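Subclass B1 metallo-beta-lactamase (Myroides odoratimimus, PDB 6T5L) hydrolyses beta-lactam antibiotics, carbapenems among them, as a zinc-dependent enzyme of the metallo-beta-lactamase superfamily. Local coordinates at residues V152-F157 / D164-Y169; T203-K208 / Y232-F237. All coordinates share one frame; numbering follows the deposited sequence.

Overall arrangement
The two contacts follow one another along the chain, contact 1 closing before contact 2 opens, with their centres about 15 Å apart. Contact 1 pairs strands 150-155 and 167-170 of the five-stranded mixed sheet, about 9 Å from the centre of the chain; contact 2 pairs helices 200-210 and 228-237 farther out, about 17 Å from it. They meet where F157, at the end of the first hairpin segment, packs its CD2 against CG2 of V207 in helix 200-210. That helix packs on the sheet and has helix 228-237 beside it, as expected for an outer helical layer of the alpha-beta/beta-alpha sandwich of metallo-beta-lactamases.

Contact 1: V152-F157 / D164-Y169; sequences VYAEYF and DNVVGY
The ring of Y153 has the carbonyl oxygen of Y169 at its edge and in its plane, with CD1 3.6 Å from that O. Beside it lies the side chain of Y169, pointing the same way, and Y153 CD1 comes to 4.2 Å from Y169 CD2; the second tyrosine also meets the ring of Y211, and a magnesium ion lies about 3 Å from its side chain. Y156 is met at its edge too, N165 O standing 3.3 Å from its CD1. With CG anti to the backbone N (chi1 172°), its ring is carried out along the 164-165 backbone, and its hydroxyl bonds to K163 O. The F157 ring meets V167 obliquely, CD2 touching CG2 in one of the valine's two conformers, and the two side chains then cross at about a right angle. Phenylalanine and valine suit this place, for helix 200-210 packs over it.

The backbones that carry these side chains run antiparallel. Y153 and Y169 exchange two bonds, as do E155 and V167, whose E155 N to V167 O bond is 2.8 Å long. Both bonds donated by the 152-157 side lie in the carbonyl plane, whereas the donors Y169 N and V167 N are tilted from it. Between these pairs A154 faces G168 in a non-hydrogen-bonded pair, two small residues with CA atoms 4.4 Å apart, and A154 CA makes a CA-H...O contact with V167 O. E155 shares its face with Y153, Y169 and V167 and ends in a salt bridge to K210. Where the strands give way to the turn, a water accepts from F157 N and donates to N165 O. This is a beta hairpin inside the mixed sheet of the metallo-beta-lactamase fold, and its connection carries H161, a zinc ligand.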
loop_
_atom_site.group_PDB
_atom_site.type_symbol
_atom_site.label_atom_id
_atom_site.label_comp_id
_atom_site.label_asym_id
_atom_site.label_seq_id
_atom_site.Cartn_x
_atom_site.Cartn_y
_atom_site.Cartn_z
ATOM N N VAL A 152 -10.137 1.006 -9.615
ATOM C CA VAL A 152 -8.927 0.699 -8.879
ATOM C C VAL A 152 -8.978 -0.777 -8.495
ATOM O O VAL A 152 -10.052 -1.344 -8.237
ATOM C CB VAL A 152 -8.775 1.619 -7.637
ATOM C CG1 VAL A 152 -9.659 1.207 -6.473
ATOM C CG2 VAL A 152 -7.322 1.639 -7.206
ATOM N N TYR A 153 -7.807 -1.400 -8.470
ATOM C CA TYR A 153 -7.643 -2.850 -8.408
ATOM C C TYR A 153 -6.646 -3.213 -7.313
ATOM O O TYR A 153 -5.695 -2.469 -7.023
ATOM C CB TYR A 153 -7.151 -3.411 -9.775
ATOM C CG TYR A 153 -8.034 -3.073 -10.971
ATOM C CD1 TYR A 153 -7.916 -1.850 -11.643
ATOM C CD2 TYR A 153 -8.971 -3.980 -11.431
ATOM C CE1 TYR A 153 -8.728 -1.546 -12.697
ATOM C CE2 TYR A 153 -9.782 -3.685 -12.480
ATOM C CZ TYR A 153 -9.661 -2.465 -13.124
ATOM O OH TYR A 153 -10.461 -2.130 -14.193
ATOM N N ALA A 154 -6.835 -4.374 -6.725
ATOM C CA ALA A 154 -5.811 -5.010 -5.896
ATOM C C ALA A 154 -5.724 -6.405 -6.456
ATOM O O ALA A 154 -6.757 -6.952 -6.838
ATOM C CB ALA A 154 -6.168 -5.071 -4.390
ATOM N N GLU A 155 -4.532 -6.988 -6.501
ATOM C CA GLU A 155 -4.381 -8.318 -7.078
ATOM C C GLU A 155 -3.268 -9.076 -6.368
ATOM O O GLU A 155 -2.207 -8.530 -6.080
ATOM C CB GLU A 155 -4.090 -8.266 -8.594
ATOM C CG GLU A 155 -4.078 -9.680 -9.210
ATOM C CD GLU A 155 -4.271 -9.700 -10.734
ATOM O OE1 GLU A 155 -4.002 -10.737 -11.349
ATOM O OE2 GLU A 155 -4.709 -8.674 -11.330
ATOM N N TYR A 156 -3.497 -10.352 -6.137
ATOM C CA TYR A 156 -2.477 -11.253 -5.608
ATOM C C TYR A 156 -1.792 -12.033 -6.737
ATOM O O TYR A 156 -2.470 -12.716 -7.523
ATOM C CB TYR A 156 -3.110 -12.240 -4.637
ATOM C CG TYR A 156 -2.202 -13.333 -4.158
ATOM C CD1 TYR A 156 -1.266 -13.076 -3.157
ATOM C CD2 TYR A 156 -2.294 -14.630 -4.664
ATOM C CE1 TYR A 156 -0.449 -14.051 -2.670
ATOM C CE2 TYR A 156 -1.501 -15.634 -4.158
ATOM C CZ TYR A 156 -0.579 -15.329 -3.147
ATOM O OH TYR A 156 0.276 -16.270 -2.644
ATOM N N PHE A 157 -0.444 -11.989 -6.751
ATOM C CA PHE A 157 0.378 -12.576 -7.797
ATOM C C PHE A 157 1.177 -13.770 -7.306
ATOM O O PHE A 157 1.727 -14.480 -8.141
ATOM C CB PHE A 157 1.357 -11.539 -8.421
ATOM C CG PHE A 157 0.680 -10.534 -9.276
ATOM C CD1 PHE A 157 0.507 -10.755 -10.645
ATOM C CD2 PHE A 157 0.185 -9.382 -8.734
ATOM C CE1 PHE A 157 -0.138 -9.836 -11.450
ATOM C CE2 PHE A 157 -0.484 -8.450 -9.531
ATOM C CZ PHE A 157 -0.659 -8.705 -10.895
ATOM N N ASP A 164 0.753 -13.334 1.766
ATOM C CA ASP A 164 -0.502 -12.703 1.395
ATOM C C ASP A 164 -0.353 -11.439 0.580
ATOM O O ASP A 164 -1.364 -10.873 0.167
ATOM C CB ASP A 164 -1.301 -12.400 2.674
ATOM C CG ASP A 164 -0.629 -11.327 3.617
ATOM O OD1 ASP A 164 0.590 -11.339 3.889
ATOM O OD2 ASP A 164 -1.399 -10.474 4.124
ATOM N N ASN A 165 0.878 -10.994 0.324
ATOM C CA ASN A 165 1.065 -9.643 -0.174
ATOM C C ASN A 165 0.296 -9.469 -1.497
ATOM O O ASN A 165 0.360 -10.331 -2.397
ATOM C CB ASN A 165 2.557 -9.306 -0.324
ATOM C CG ASN A 165 3.422 -10.396 -0.950
ATOM O OD1 ASN A 165 4.637 -10.397 -0.690
ATOM N ND2 ASN A 165 2.858 -11.287 -1.723
ATOM N N VAL A 166 -0.486 -8.358 -1.604
ATOM C CA VAL A 166 -1.184 -7.965 -2.832
ATOM C C VAL A 166 -0.604 -6.640 -3.386
ATOM O O VAL A 166 0.093 -5.900 -2.648
ATOM C CB VAL A 166 -2.711 -7.832 -2.627
ATOM C CG1 VAL A 166 -3.353 -9.141 -2.232
ATOM C CG2 VAL A 166 -3.154 -6.762 -1.575
ATOM N N VAL A 167 -0.974 -6.329 -4.685
ATOM C CA VAL A 167 -0.478 -5.166 -5.426
ATOM C C VAL A 167 -1.670 -4.291 -5.827
ATOM O O VAL A 167 -2.730 -4.802 -6.207
ATOM C CB VAL A 167 0.361 -5.644 -6.632
ATOM C CG1 VAL A 167 1.025 -4.478 -7.407
ATOM C CG2 VAL A 167 1.442 -6.557 -6.107
ATOM N N GLY A 168 -1.524 -2.995 -5.658
ATOM C CA GLY A 168 -2.566 -2.069 -6.057
ATOM C C GLY A 168 -2.220 -1.525 -7.438
ATOM O O GLY A 168 -1.044 -1.417 -7.819
ATOM N N TYR A 169 -3.269 -1.254 -8.213
ATOM C CA TYR A 169 -3.166 -0.807 -9.578
ATOM C C TYR A 169 -4.257 0.192 -9.918
ATOM O O TYR A 169 -5.454 -0.093 -9.738
ATOM C CB TYR A 169 -3.273 -2.000 -10.520
ATOM C CG TYR A 169 -3.065 -1.683 -11.968
ATOM C CD1 TYR A 169 -1.992 -0.932 -12.377
ATOM C CD2 TYR A 169 -3.938 -2.157 -12.926
ATOM C CE1 TYR A 169 -1.766 -0.665 -13.754
ATOM C CE2 TYR A 169 -3.729 -1.916 -14.277
ATOM C CZ TYR A 169 -2.650 -1.150 -14.683
ATOM O OH TYR A 169 -2.430 -0.884 -16.008
HETATM O O HOH W 1 1.225 -11.078 -4.908
#

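Contact 2: T203-K208 / Y232-F237; sequences TVEKVK and YTIKLF
I234 reaches across to three residues of helix 203-208. Its CG1 lies 3.6 Å from CG1 of V204, and its CD1 continues between E205 and K208, 3.9 Å from E205 CG and 3.7 Å from K208 CD. The branch carrying this reach stands anti to the carbonyl carbon (chi1 -68°); CG2, the other branch, turns to the glutamate, near CG and OE2. Isoleucine suits the place because one branched residue can touch a valine and the aliphatic stems of two charged residues at once. Both of those cross it at about a right angle, so methylene groups make the closest approaches, though E205 OE2 also lies near CG2; the K208 amine runs on to D231. V204 sends its second methyl, CG2, to CG2 of T233, 3.9 Å away, which gives the threonine an apolar part here.

The two segments run nearly antiparallel, at 163°, with axes 9.2 Å apart at closest approach. Helices 200-210 and 228-237 thus lie side by side as outer helices of the metallo-beta-lactamase fold, the latter at the C-terminal end of the chain. V204 and I234 have the nearest CA atoms, 6.0 Å apart.

Farther out, polar groups fix several of these side chains. T233 turns OG1 away from its apolar contact: this hydroxyl is bonded to L229 O, one turn earlier in the same helix, and to K183 N, tying the helix to the loop between strand 175-179 and helix 200-210. K208 bends at chi4 (120°), and NZ makes a salt bridge with D231, so the lysine links the helices by charge as well as by its stem. V204 also touches I182, in the same loop as K183.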
loop_
_atom_site.group_PDB
_atom_site.type_symbol
_atom_site.label_atom_id
_atom_site.label_comp_id
_atom_site.label_asym_id
_atom_site.label_seq_id
_atom_site.Cartn_x
_atom_site.Cartn_y
_atom_site.Cartn_z
ATOM N N THR A 203 7.259 -14.376 -8.356
ATOM C CA THR A 203 6.088 -13.533 -8.099
ATOM C C THR A 203 6.238 -12.181 -8.798
ATOM O O THR A 203 5.308 -11.695 -9.430
ATOM C CB THR A 203 5.860 -13.323 -6.604
ATOM O OG1 THR A 203 5.451 -14.553 -6.002
ATOM C CG2 THR A 203 4.730 -12.327 -6.366
ATOM N N VAL A 204 7.392 -11.533 -8.674
ATOM C CA VAL A 204 7.492 -10.170 -9.222
ATOM C C VAL A 204 7.601 -10.225 -10.766
ATOM O O VAL A 204 7.138 -9.292 -11.472
ATOM C CB VAL A 204 8.666 -9.395 -8.567
ATOM C CG1 VAL A 204 8.942 -8.014 -9.299
ATOM C CG2 VAL A 204 8.451 -9.220 -7.035
ATOM N N GLU A 205 8.156 -11.318 -11.310
ATOM C CA GLU A 205 8.124 -11.535 -12.759
ATOM C C GLU A 205 6.682 -11.478 -13.286
ATOM O O GLU A 205 6.422 -10.933 -14.363
ATOM C CB GLU A 205 8.769 -12.888 -13.102
ATOM C CG GLU A 205 10.292 -12.887 -13.106
ATOM C CD GLU A 205 10.883 -14.289 -13.193
ATOM O OE1 GLU A 205 10.101 -15.250 -13.346
ATOM O OE2 GLU A 205 12.122 -14.429 -13.095
ATOM N N LYS A 206 5.732 -12.005 -12.508
ATOM C CA LYS A 206 4.330 -11.973 -12.891
ATOM C C LYS A 206 3.769 -10.554 -12.821
ATOM O O LYS A 206 3.016 -10.121 -13.719
ATOM C CB LYS A 206 3.530 -12.923 -11.979
ATOM C CG LYS A 206 3.783 -14.381 -12.188
ATOM C CD LYS A 206 3.075 -15.220 -11.073
ATOM C CE LYS A 206 3.599 -16.654 -10.989
ATOM N NZ LYS A 206 2.748 -17.508 -10.088
ATOM N N VAL A 207 4.111 -9.815 -11.757
ATOM C CA VAL A 207 3.721 -8.406 -11.679
ATOM C C VAL A 207 4.260 -7.630 -12.887
ATOM O O VAL A 207 3.584 -6.772 -13.462
ATOM C CB VAL A 207 4.219 -7.797 -10.353
ATOM C CG1 VAL A 207 3.982 -6.311 -10.386
ATOM C CG2 VAL A 207 3.581 -8.536 -9.116
ATOM N N LYS A 208 5.491 -7.898 -13.261
ATOM C CA LYS A 208 6.090 -7.211 -14.385
ATOM C C LYS A 208 5.362 -7.540 -15.680
ATOM O O LYS A 208 5.109 -6.654 -16.522
ATOM C CB LYS A 208 7.556 -7.616 -14.478
ATOM C CG LYS A 208 8.291 -7.039 -15.618
ATOM C CD LYS A 208 9.701 -7.554 -15.642
ATOM C CE LYS A 208 10.261 -7.556 -17.076
ATOM N NZ LYS A 208 11.447 -6.686 -17.111
ATOM N N TYR A 232 14.808 -4.678 -10.596
ATOM C CA TYR A 232 15.778 -4.747 -9.521
ATOM C C TYR A 232 15.335 -5.758 -8.445
ATOM O O TYR A 232 16.148 -6.533 -7.943
ATOM C CB TYR A 232 16.004 -3.339 -8.956
ATOM C CG TYR A 232 16.882 -3.403 -7.746
ATOM C CD1 TYR A 232 18.302 -3.359 -7.867
ATOM C CD2 TYR A 232 16.313 -3.597 -6.493
ATOM C CE1 TYR A 232 19.114 -3.488 -6.717
ATOM C CE2 TYR A 232 17.117 -3.744 -5.350
ATOM C CZ TYR A 232 18.489 -3.673 -5.454
ATOM O OH TYR A 232 19.190 -3.785 -4.283
ATOM N N THR A 233 14.036 -5.821 -8.137
ATOM C CA THR A 233 13.547 -6.762 -7.120
ATOM C C THR A 233 13.622 -8.204 -7.619
ATOM O O THR A 233 13.988 -9.109 -6.863
ATOM C CB THR A 233 12.110 -6.373 -6.704
ATOM O OG1 THR A 233 12.088 -5.024 -6.176
ATOM C CG2 THR A 233 11.539 -7.293 -5.644
ATOM N N ILE A 234 13.321 -8.437 -8.897
ATOM C CA ILE A 234 13.475 -9.775 -9.460
ATOM C C ILE A 234 14.906 -10.251 -9.265
ATOM O O ILE A 234 15.153 -11.422 -8.939
ATOM C CB ILE A 234 13.101 -9.767 -10.954
ATOM C CG1 ILE A 234 11.609 -9.524 -11.166
ATOM C CG2 ILE A 234 13.628 -11.057 -11.689
ATOM C CD1 ILE A 234 11.305 -9.144 -12.650
ATOM N N LYS A 235 15.877 -9.378 -9.560
ATOM C CA LYS A 235 17.266 -9.812 -9.595
ATOM C C LYS A 235 17.815 -9.974 -8.183
ATOM O O LYS A 235 18.591 -10.903 -7.932
ATOM C CB LYS A 235 18.121 -8.832 -10.414
ATOM N N LEU A 236 17.374 -9.100 -7.265
ATOM C CA LEU A 236 17.722 -9.212 -5.851
ATOM C C LEU A 236 17.439 -10.595 -5.272
ATOM O O LEU A 236 18.245 -11.105 -4.499
ATOM C CB LEU A 236 16.951 -8.160 -5.034
ATOM C CG LEU A 236 17.430 -7.973 -3.588
ATOM C CD1 LEU A 236 18.909 -7.540 -3.552
ATOM C CD2 LEU A 236 16.524 -6.918 -2.918
ATOM N N PHE A 237 16.288 -11.202 -5.591
ATOM C CA PHE A 237 15.926 -12.489 -4.991
ATOM C C PHE A 237 16.109 -13.682 -5.924
ATOM O O PHE A 237 15.728 -14.798 -5.566
ATOM C CB PHE A 237 14.484 -12.431 -4.467
ATOM C CG PHE A 237 14.326 -11.518 -3.272
ATOM C CD1 PHE A 237 14.732 -11.924 -2.010
ATOM C CD2 PHE A 237 13.819 -10.261 -3.423
ATOM C CE1 PHE A 237 14.628 -11.087 -0.922
ATOM C CE2 PHE A 237 13.697 -9.433 -2.339
ATOM C CZ PHE A 237 14.110 -9.860 -1.073
#